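Local coordinates for nitrogenase molybdenum-iron protein alpha chain (Clostridium pasteurianum, PDB 4WES) that forms, with the beta chain, the molybdenum-iron component of nitrogenase, whose metal clusters serve the reduction of dinitrogen to ammonium, at residues K90-E94 with D243-K248; V236-L240 with N251-A255; T338-G344 with S362-E368. All coordinates share one frame; numbering follows the deposited sequence.

Contact 1: K90-E94 with D243-K248; sequences KSKPE and DATYEK
The capped start of helix 246-250, with D243 just ahead of it and T245 at its N-cap, meets the loop 90-94 through a polar network. D243 is the hub: its CG stands anti to the backbone N (chi1 -165°), which brings OD1 to K92 N at 3.0 Å. That N-H reaches OD1 on the syn side, well out of the carboxylate plane. K67, from outside both segments, forms salt bridges with both D243 and E94, probably offsetting their like charges. Water 2 ties them further, donating to D243 OD2 at 2.7 Å and to E94 OE1 while accepting from K92 NZ. E94 folds at chi2 (70°) and crosses T245 at about a right angle, its carboxylate resting on the methyl, with OE1 3.7 Å from T245 CG2. On the other branch of T245, OG1 accepts from K248 N and caps the helix. The salt bridge from K248 NZ to E94 OE2 is long, at 3.7 Å; water 3 supplies a shorter route, accepting from K248 NZ and donating to E94 OE1 and D243 O. Water 1 accepts from D243 N and donates to S91 OG, each at 2.8 Å, and S91 OG also hydrogen-bonds to N102.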
loop_
_atom_site.group_PDB
_atom_site.type_symbol
_atom_site.label_atom_id
_atom_site.label_comp_id
_atom_site.label_asym_id
_atom_site.label_seq_id
_atom_site.Cartn_x
_atom_site.Cartn_y
_atom_site.Cartn_z
ATOM N N LYS A 90 13.497 24.997 -1.308
ATOM C CA LYS A 90 13.317 24.496 0.052
ATOM C C LYS A 90 13.410 25.637 1.065
ATOM O O LYS A 90 14.202 26.567 0.903
ATOM C CB LYS A 90 14.310 23.383 0.375
ATOM C CG LYS A 90 14.099 22.083 -0.405
ATOM C CD LYS A 90 14.992 20.966 0.145
ATOM C CE LYS A 90 14.727 19.637 -0.540
ATOM N NZ LYS A 90 15.573 18.568 -0.007
ATOM N N SER A 91 12.600 25.534 2.102
ATOM C CA SER A 91 12.514 26.556 3.157
ATOM C C SER A 91 12.412 25.910 4.509
ATOM O O SER A 91 11.823 24.836 4.667
ATOM C CB SER A 91 11.278 27.440 2.969
ATOM O OG SER A 91 11.301 28.070 1.701
ATOM N N LYS A 92 12.959 26.584 5.518
ATOM C CA LYS A 92 12.754 26.155 6.876
ATOM C C LYS A 92 12.492 27.392 7.751
ATOM O O LYS A 92 12.908 28.495 7.400
ATOM C CB LYS A 92 13.920 25.347 7.385
ATOM C CG LYS A 92 15.181 26.079 7.425
ATOM C CD LYS A 92 16.405 25.138 7.682
ATOM C CE LYS A 92 17.711 25.902 7.620
ATOM N NZ LYS A 92 17.756 26.977 8.658
ATOM N N PRO A 93 11.800 27.225 8.877
ATOM C CA PRO A 93 11.592 28.371 9.749
ATOM C C PRO A 93 12.925 29.002 10.160
ATOM O O PRO A 93 13.828 28.307 10.609
ATOM C CB PRO A 93 10.908 27.760 10.952
ATOM C CG PRO A 93 10.371 26.490 10.513
ATOM C CD PRO A 93 11.209 26.000 9.399
ATOM N N GLU A 94 13.034 30.313 10.008
ATOM C CA GLU A 94 14.295 30.973 10.316
ATOM C C GLU A 94 14.586 30.820 11.811
ATOM O O GLU A 94 13.706 31.030 12.635
ATOM C CB GLU A 94 14.273 32.448 9.937
ATOM C CG GLU A 94 15.646 33.119 9.916
ATOM C CD GLU A 94 16.571 32.671 8.787
ATOM O OE1 GLU A 94 16.113 32.023 7.826
ATOM O OE2 GLU A 94 17.786 33.030 8.843
ATOM N N ASP A 243 15.403 30.107 0.391
ATOM C CA ASP A 243 15.259 30.099 1.833
ATOM C C ASP A 243 15.322 31.491 2.459
ATOM O O ASP A 243 15.604 31.593 3.657
ATOM C CB ASP A 243 16.283 29.152 2.501
ATOM C CG ASP A 243 15.936 28.841 3.948
ATOM O OD1 ASP A 243 14.745 28.684 4.282
ATOM O OD2 ASP A 243 16.881 28.781 4.792
ATOM N N ALA A 244 15.018 32.545 1.709
ATOM C CA ALA A 244 15.161 33.893 2.224
ATOM C C ALA A 244 14.031 34.286 3.145
ATOM O O ALA A 244 12.871 33.950 2.931
ATOM C CB ALA A 244 15.199 34.894 1.075
ATOM N N THR A 245 14.392 35.081 4.159
ATOM C CA THR A 245 13.418 35.903 4.844
ATOM C C THR A 245 13.298 37.244 4.143
ATOM O O THR A 245 14.253 37.742 3.503
ATOM C CB THR A 245 13.804 36.165 6.311
ATOM O OG1 THR A 245 15.020 36.907 6.328
ATOM C CG2 THR A 245 13.914 34.869 7.070
ATOM N N TYR A 246 12.143 37.879 4.330
ATOM C CA TYR A 246 11.945 39.224 3.818
ATOM C C TYR A 246 13.003 40.184 4.351
ATOM O O TYR A 246 13.575 41.008 3.620
ATOM C CB TYR A 246 10.525 39.673 4.183
ATOM C CG TYR A 246 10.142 41.017 3.655
ATOM C CD1 TYR A 246 9.769 41.187 2.333
ATOM C CD2 TYR A 246 10.124 42.146 4.493
ATOM C CE1 TYR A 246 9.395 42.402 1.830
ATOM C CE2 TYR A 246 9.729 43.370 3.987
ATOM C CZ TYR A 246 9.374 43.514 2.672
ATOM O OH TYR A 246 9.017 44.738 2.193
ATOM N N GLU A 247 13.297 40.088 5.657
ATOM C CA GLU A 247 14.269 40.978 6.276
ATOM C C GLU A 247 15.654 40.807 5.666
ATOM O O GLU A 247 16.392 41.792 5.509
ATOM C CB GLU A 247 14.272 40.738 7.773
ATOM C CG GLU A 247 15.276 41.588 8.540
ATOM C CD GLU A 247 15.160 41.318 10.010
ATOM O OE1 GLU A 247 16.112 40.733 10.563
ATOM O OE2 GLU A 247 14.121 41.688 10.598
ATOM N N LYS A 248 16.039 39.587 5.319
ATOM C CA LYS A 248 17.347 39.415 4.687
ATOM C C LYS A 248 17.390 40.106 3.338
ATOM O O LYS A 248 18.417 40.695 2.956
ATOM C CB LYS A 248 17.764 37.941 4.597
ATOM C CG LYS A 248 18.236 37.479 5.967
ATOM C CD LYS A 248 18.362 36.021 6.236
ATOM C CE LYS A 248 19.485 35.421 5.496
ATOM N NZ LYS A 248 19.741 33.954 5.829
HETATM O O HOH W 1 12.831 29.292 -0.367
HETATM O O HOH W 2 16.674 29.076 7.494
HETATM O O HOH W 3 17.195 32.987 5.462
#

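Contact 2: V236-L240 with N251-A255; sequences VNATL and NADKA
N237, on edge strand 235-239, reaches the turn 251-254 with its side-chain amide, an example of one asparagine holding a strand to a loop. Its ND2 donates to N251 O at 3.0 Å, and the bond is nearly straight (171°). The acceptor lies in the amide plane of N237, yet ND2 stands above the plane of the N251 carbonyl. K254 N, closing the type I turn, comes to the same oxygen from the opposite face, so N251 O is gripped by two donors. A second carbonyl approaches differently: K254 O sits over the face of the N237 amide, 3.2 Å from CG, and takes no hydrogen bond from it. CG lies anti to the backbone N (chi1 179°), sending the amide straight out from the strand into this position. Beside the polar pair, L240 CD1 touches A252 CB at 4.2 Å, with I198 against both side chains.

The next shell fixes the amide. N211, on the adjoining strand 209-215, accepts from N237 ND2 through OD1 and donates through ND2 to A252 O. The segments thus join the edge strand to the end of a crossover that passes by way of helix 246-250 to strand 257-260. With ND2 bound to both N251 O and N211 OD1, the amide's flip is settled, and the K254 oxygen lying over its carbon probably adds a weak electrostatic attraction.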
loop_
_atom_site.group_PDB
_atom_site.type_symbol
_atom_site.label_atom_id
_atom_site.label_comp_id
_atom_site.label_asym_id
_atom_site.label_seq_id
_atom_site.Cartn_x
_atom_site.Cartn_y
_atom_site.Cartn_z
ATOM N N VAL A 236 27.244 34.777 5.018
ATOM C CA VAL A 236 26.314 34.778 3.915
ATOM C C VAL A 236 25.158 35.701 4.288
ATOM O O VAL A 236 24.194 35.297 4.939
ATOM C CB VAL A 236 25.841 33.374 3.498
ATOM C CG1 VAL A 236 24.964 33.463 2.268
ATOM C CG2 VAL A 236 27.028 32.464 3.255
ATOM N N ASN A 237 25.299 36.958 3.885
ATOM C CA ASN A 237 24.349 37.987 4.310
ATOM C C ASN A 237 22.930 37.713 3.823
ATOM O O ASN A 237 21.972 37.843 4.565
ATOM C CB ASN A 237 24.866 39.338 3.800
ATOM C CG ASN A 237 23.950 40.472 4.146
ATOM O OD1 ASN A 237 23.740 40.793 5.317
ATOM N ND2 ASN A 237 23.347 41.047 3.134
ATOM N N ALA A 238 22.810 37.346 2.547
ATOM C CA ALA A 238 21.524 37.027 1.961
ATOM C C ALA A 238 21.738 36.160 0.750
ATOM O O ALA A 238 22.723 36.310 0.035
ATOM C CB ALA A 238 20.793 38.290 1.527
ATOM N N THR A 239 20.773 35.285 0.507
ATOM C CA THR A 239 20.627 34.592 -0.767
ATOM C C THR A 239 19.309 35.083 -1.359
ATOM O O THR A 239 18.237 35.024 -0.730
ATOM C CB THR A 239 20.657 33.083 -0.595
ATOM O OG1 THR A 239 21.965 32.746 -0.122
ATOM C CG2 THR A 239 20.408 32.344 -1.907
ATOM N N LEU A 240 19.382 35.615 -2.581
ATOM C CA LEU A 240 18.191 36.062 -3.294
ATOM C C LEU A 240 17.790 34.992 -4.283
ATOM O O LEU A 240 18.429 34.859 -5.336
ATOM C CB LEU A 240 18.423 37.410 -3.986
ATOM C CG LEU A 240 18.101 38.642 -3.127
ATOM C CD1 LEU A 240 18.857 38.685 -1.835
ATOM C CD2 LEU A 240 18.261 39.914 -3.921
ATOM N N ASN A 251 17.979 43.720 3.767
ATOM C CA ASN A 251 19.353 44.009 4.121
ATOM C C ASN A 251 20.378 43.490 3.110
ATOM O O ASN A 251 21.563 43.387 3.426
ATOM C CB ASN A 251 19.646 43.483 5.512
ATOM C CG ASN A 251 18.958 44.286 6.578
ATOM O OD1 ASN A 251 19.353 45.412 6.856
ATOM N ND2 ASN A 251 17.904 43.748 7.143
ATOM N N ALA A 252 19.959 43.278 1.861
ATOM C CA ALA A 252 20.891 42.781 0.872
ATOM C C ALA A 252 22.056 43.775 0.634
ATOM O O ALA A 252 23.126 43.372 0.201
ATOM C CB ALA A 252 20.209 42.463 -0.446
ATOM N N ASP A 253 21.853 45.069 0.918
ATOM C CA ASP A 253 22.912 46.041 0.734
ATOM C C ASP A 253 24.054 45.910 1.750
ATOM O O ASP A 253 25.064 46.579 1.606
ATOM C CB ASP A 253 22.353 47.470 0.750
ATOM C CG ASP A 253 21.623 47.816 2.051
ATOM O OD1 ASP A 253 20.850 46.983 2.566
ATOM O OD2 ASP A 253 21.845 48.943 2.553
ATOM N N LYS A 254 23.923 45.067 2.755
ATOM C CA LYS A 254 24.923 44.911 3.799
ATOM C C LYS A 254 25.905 43.802 3.433
ATOM O O LYS A 254 26.076 42.803 4.166
ATOM C CB LYS A 254 24.236 44.673 5.139
ATOM C CG LYS A 254 23.300 45.795 5.555
ATOM C CD LYS A 254 24.067 47.095 5.819
ATOM C CE LYS A 254 23.156 48.305 5.715
ATOM N NZ LYS A 254 22.068 48.189 6.698
ATOM N N ALA A 255 26.558 43.975 2.280
ATOM C CA ALA A 255 27.513 43.005 1.776
ATOM C C ALA A 255 28.619 43.723 1.058
ATOM O O ALA A 255 28.434 44.826 0.560
ATOM C CB ALA A 255 26.869 41.993 0.832
#

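Contact 3: T338-G344 with S362-E368; sequences TACLYVG and SLVAGFE. With ICS (iron-sulfur-molybdenum cluster with interstitial carbon), chain F.
Strands 338-343 and 362-367 run side by side, 2° from parallel, and their hydrogen bonds show how a parallel pair absorbs an irregularity. L363 N donates to A339 O at 2.9 Å, nearly in line with the carbonyl, and L341 N donates to V364 O at the same length. Between the pairings A339 with S362 and L341 with A365 the first strand has one residue and the second two, an extra residue that makes a bulge, and V364 N is left buried without a partner. Beyond it G366 N donates to L341 O at 3.0 Å. The following bond, V343 N to G366 O, is weak at 3.5 Å, but S348 OG hydrogen-bonds to both of its atoms. E368 N then meets V343 O at 2.9 Å, in the carbonyl plane. F367 N is taken up by Y375 OH, and E368 OE2 by Q182. With CG anti to the backbone N (chi1 -174°), the Y342 ring reaches across the partner strand, placing OH 3.1 Å from E368 CA. The pair ends at the iron-molybdenum cofactor, where G344 N lies 3.3 Å from S3A of the cluster and V343 CG1 also touches that sulfur. C340 and V364, packed SG to CB, face helix 446-456; L341, S362 and A365 face helix 352-357. In the mixed sheet, strand 460-462 flanks 338-343 and strand 439-441 flanks 361-367.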
loop_
_atom_site.group_PDB
_atom_site.type_symbol
_atom_site.label_atom_id
_atom_site.label_comp_id
_atom_site.label_asym_id
_atom_site.label_seq_id
_atom_site.Cartn_x
_atom_site.Cartn_y
_atom_site.Cartn_z
ATOM N N THR A 338 27.721 10.873 -24.558
ATOM C CA THR A 338 27.335 12.180 -25.080
ATOM C C THR A 338 26.026 12.654 -24.449
ATOM O O THR A 338 25.162 11.871 -24.047
ATOM C CB THR A 338 27.165 12.138 -26.620
ATOM O OG1 THR A 338 26.157 11.183 -26.933
ATOM C CG2 THR A 338 28.477 11.798 -27.294
ATOM N N ALA A 339 25.891 13.983 -24.416
ATOM C CA ALA A 339 24.754 14.630 -23.767
ATOM C C ALA A 339 24.246 15.803 -24.574
ATOM O O ALA A 339 25.002 16.474 -25.296
ATOM C CB ALA A 339 25.137 15.090 -22.368
ATOM N N CYS A 340 22.967 16.108 -24.350
ATOM C CA CYS A 340 22.362 17.383 -24.744
ATOM C C CYS A 340 21.774 18.029 -23.470
ATOM O O CYS A 340 21.342 17.316 -22.583
ATOM C CB CYS A 340 21.258 17.158 -25.773
ATOM S SG CYS A 340 21.707 16.165 -27.199
ATOM N N LEU A 341 21.761 19.361 -23.469
ATOM C CA LEU A 341 21.175 20.100 -22.346
ATOM C C LEU A 341 20.215 21.154 -22.828
ATOM O O LEU A 341 20.586 22.007 -23.627
ATOM C CB LEU A 341 22.237 20.796 -21.491
ATOM C CG LEU A 341 23.330 19.953 -20.907
ATOM C CD1 LEU A 341 24.514 19.831 -21.802
ATOM C CD2 LEU A 341 23.792 20.535 -19.581
ATOM N N TYR A 342 19.008 21.160 -22.263
ATOM C CA TYR A 342 18.022 22.158 -22.612
ATOM C C TYR A 342 17.237 22.559 -21.377
ATOM O O TYR A 342 16.392 21.818 -20.923
ATOM C CB TYR A 342 17.055 21.687 -23.717
ATOM C CG TYR A 342 16.134 22.799 -24.143
ATOM C CD1 TYR A 342 16.638 23.869 -24.855
ATOM C CD2 TYR A 342 14.804 22.808 -23.794
ATOM C CE1 TYR A 342 15.836 24.929 -25.226
ATOM C CE2 TYR A 342 13.982 23.867 -24.170
ATOM C CZ TYR A 342 14.498 24.925 -24.881
ATOM O OH TYR A 342 13.699 25.982 -25.283
ATOM N N VAL A 343 17.569 23.716 -20.832
ATOM C CA VAL A 343 16.905 24.219 -19.620
ATOM C C VAL A 343 16.438 25.656 -19.878
ATOM O O VAL A 343 16.233 26.038 -21.025
ATOM C CB VAL A 343 17.771 24.050 -18.323
ATOM C CG1 VAL A 343 16.894 23.690 -17.160
ATOM C CG2 VAL A 343 18.816 22.956 -18.502
ATOM N N GLY A 344 16.162 26.428 -18.838
ATOM C CA GLY A 344 15.470 27.685 -19.037
ATOM C C GLY A 344 16.342 28.865 -19.417
ATOM O O GLY A 344 16.180 29.464 -20.505
ATOM N N SER A 362 29.187 17.214 -24.197
ATOM C CA SER A 362 27.979 17.966 -24.449
ATOM C C SER A 362 27.937 18.486 -25.870
ATOM O O SER A 362 28.699 19.371 -26.232
ATOM C CB SER A 362 27.814 19.103 -23.448
ATOM O OG SER A 362 27.740 18.582 -22.133
ATOM N N LEU A 363 27.051 17.928 -26.680
ATOM C CA LEU A 363 27.030 18.216 -28.117
ATOM C C LEU A 363 26.030 19.272 -28.522
ATOM O O LEU A 363 26.174 19.885 -29.580
ATOM C CB LEU A 363 26.701 16.925 -28.868
ATOM C CG LEU A 363 27.774 15.845 -28.750
ATOM C CD1 LEU A 363 27.423 14.621 -29.586
ATOM C CD2 LEU A 363 29.105 16.419 -29.202
ATOM N N VAL A 364 24.987 19.443 -27.708
ATOM C CA VAL A 364 23.864 20.305 -28.023
ATOM C C VAL A 364 23.493 21.026 -26.729
ATOM O O VAL A 364 23.397 20.375 -25.683
ATOM C CB VAL A 364 22.635 19.472 -28.473
ATOM C CG1 VAL A 364 21.449 20.391 -28.683
ATOM C CG2 VAL A 364 22.943 18.634 -29.708
ATOM N N ALA A 365 23.267 22.328 -26.803
ATOM C CA ALA A 365 22.759 23.058 -25.652
ATOM C C ALA A 365 21.872 24.182 -26.103
ATOM O O ALA A 365 22.021 24.738 -27.194
ATOM C CB ALA A 365 23.893 23.609 -24.818
ATOM N N GLY A 366 20.911 24.549 -25.251
ATOM C CA GLY A 366 20.043 25.667 -25.563
ATOM C C GLY A 366 19.318 26.116 -24.326
ATOM O O GLY A 366 19.331 25.440 -23.288
ATOM N N PHE A 367 18.645 27.247 -24.452
ATOM C CA PHE A 367 17.806 27.797 -23.420
ATOM C C PHE A 367 16.423 28.083 -23.935
ATOM O O PHE A 367 16.242 28.458 -25.106
ATOM C CB PHE A 367 18.389 29.120 -22.937
ATOM C CG PHE A 367 19.697 29.034 -22.201
ATOM C CD1 PHE A 367 19.821 28.365 -20.984
ATOM C CD2 PHE A 367 20.823 29.699 -22.702
ATOM C CE1 PHE A 367 21.017 28.372 -20.278
ATOM C CE2 PHE A 367 22.013 29.716 -21.974
ATOM C CZ PHE A 367 22.104 29.044 -20.778
ATOM N N GLU A 368 15.430 27.961 -23.048
ATOM C CA GLU A 368 14.073 28.404 -23.364
ATOM C C GLU A 368 14.021 29.895 -23.637
ATOM O O GLU A 368 13.332 30.308 -24.581
ATOM C CB GLU A 368 13.104 28.084 -22.229
ATOM C CG GLU A 368 12.840 26.621 -21.915
ATOM C CD GLU A 368 11.844 26.420 -20.784
ATOM O OE1 GLU A 368 11.810 25.253 -20.256
ATOM O OE2 GLU A 368 11.093 27.352 -20.421
HETATM FE FE1 ICS F . 17.661 31.117 -13.276
HETATM MO MO1 ICS F . 13.052 25.995 -14.227
HETATM FE FE2 ICS F . 15.183 30.554 -14.056
HETATM FE FE3 ICS F . 16.284 29.192 -12.037
HETATM FE FE4 ICS F . 17.183 28.871 -14.517
HETATM FE FE5 ICS F . 15.465 26.982 -14.899
HETATM FE FE6 ICS F . 13.488 28.639 -14.379
HETATM FE FE7 ICS F . 14.569 27.295 -12.446
HETATM C CX ICS F . 15.411 28.597 -13.745
HETATM S S1A ICS F . 16.917 30.954 -15.451
HETATM S S1B ICS F . 13.589 27.256 -16.122
HETATM S S2A ICS F . 15.792 31.429 -12.051
HETATM S S2B ICS F . 13.066 30.756 -14.712
HETATM S S3A ICS F . 17.501 27.118 -15.861
HETATM S S3B ICS F . 12.375 27.688 -12.707
HETATM S S4A ICS F . 18.469 29.054 -12.626
HETATM S S4B ICS F . 15.143 25.364 -13.385
HETATM S S5A ICS F . 15.453 27.807 -10.493
#

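In the fold
Contacts 1 and 2 adjoin, their centres 12 Å apart, and their segments alternate along the chain: strand 235-239 of contact 2 leads into helix 246-250 of contact 1, and the chain then returns to contact 2. A244 CB lies 3.5 Å from T239 O. Contact 1 ties this region to the loop after helix 77-81, while contact 2 belongs to the all-parallel sheet containing strands 209-215 and 257-260. Contact 3 comes later, in a separate mixed sheet across the chain's centre, with its centre about 32 Å from each of the others. Only contact 3 reaches the iron-molybdenum cofactor; the side chains of K90 and L240 stop about 12 and 10 Å away, in the outer scaffold.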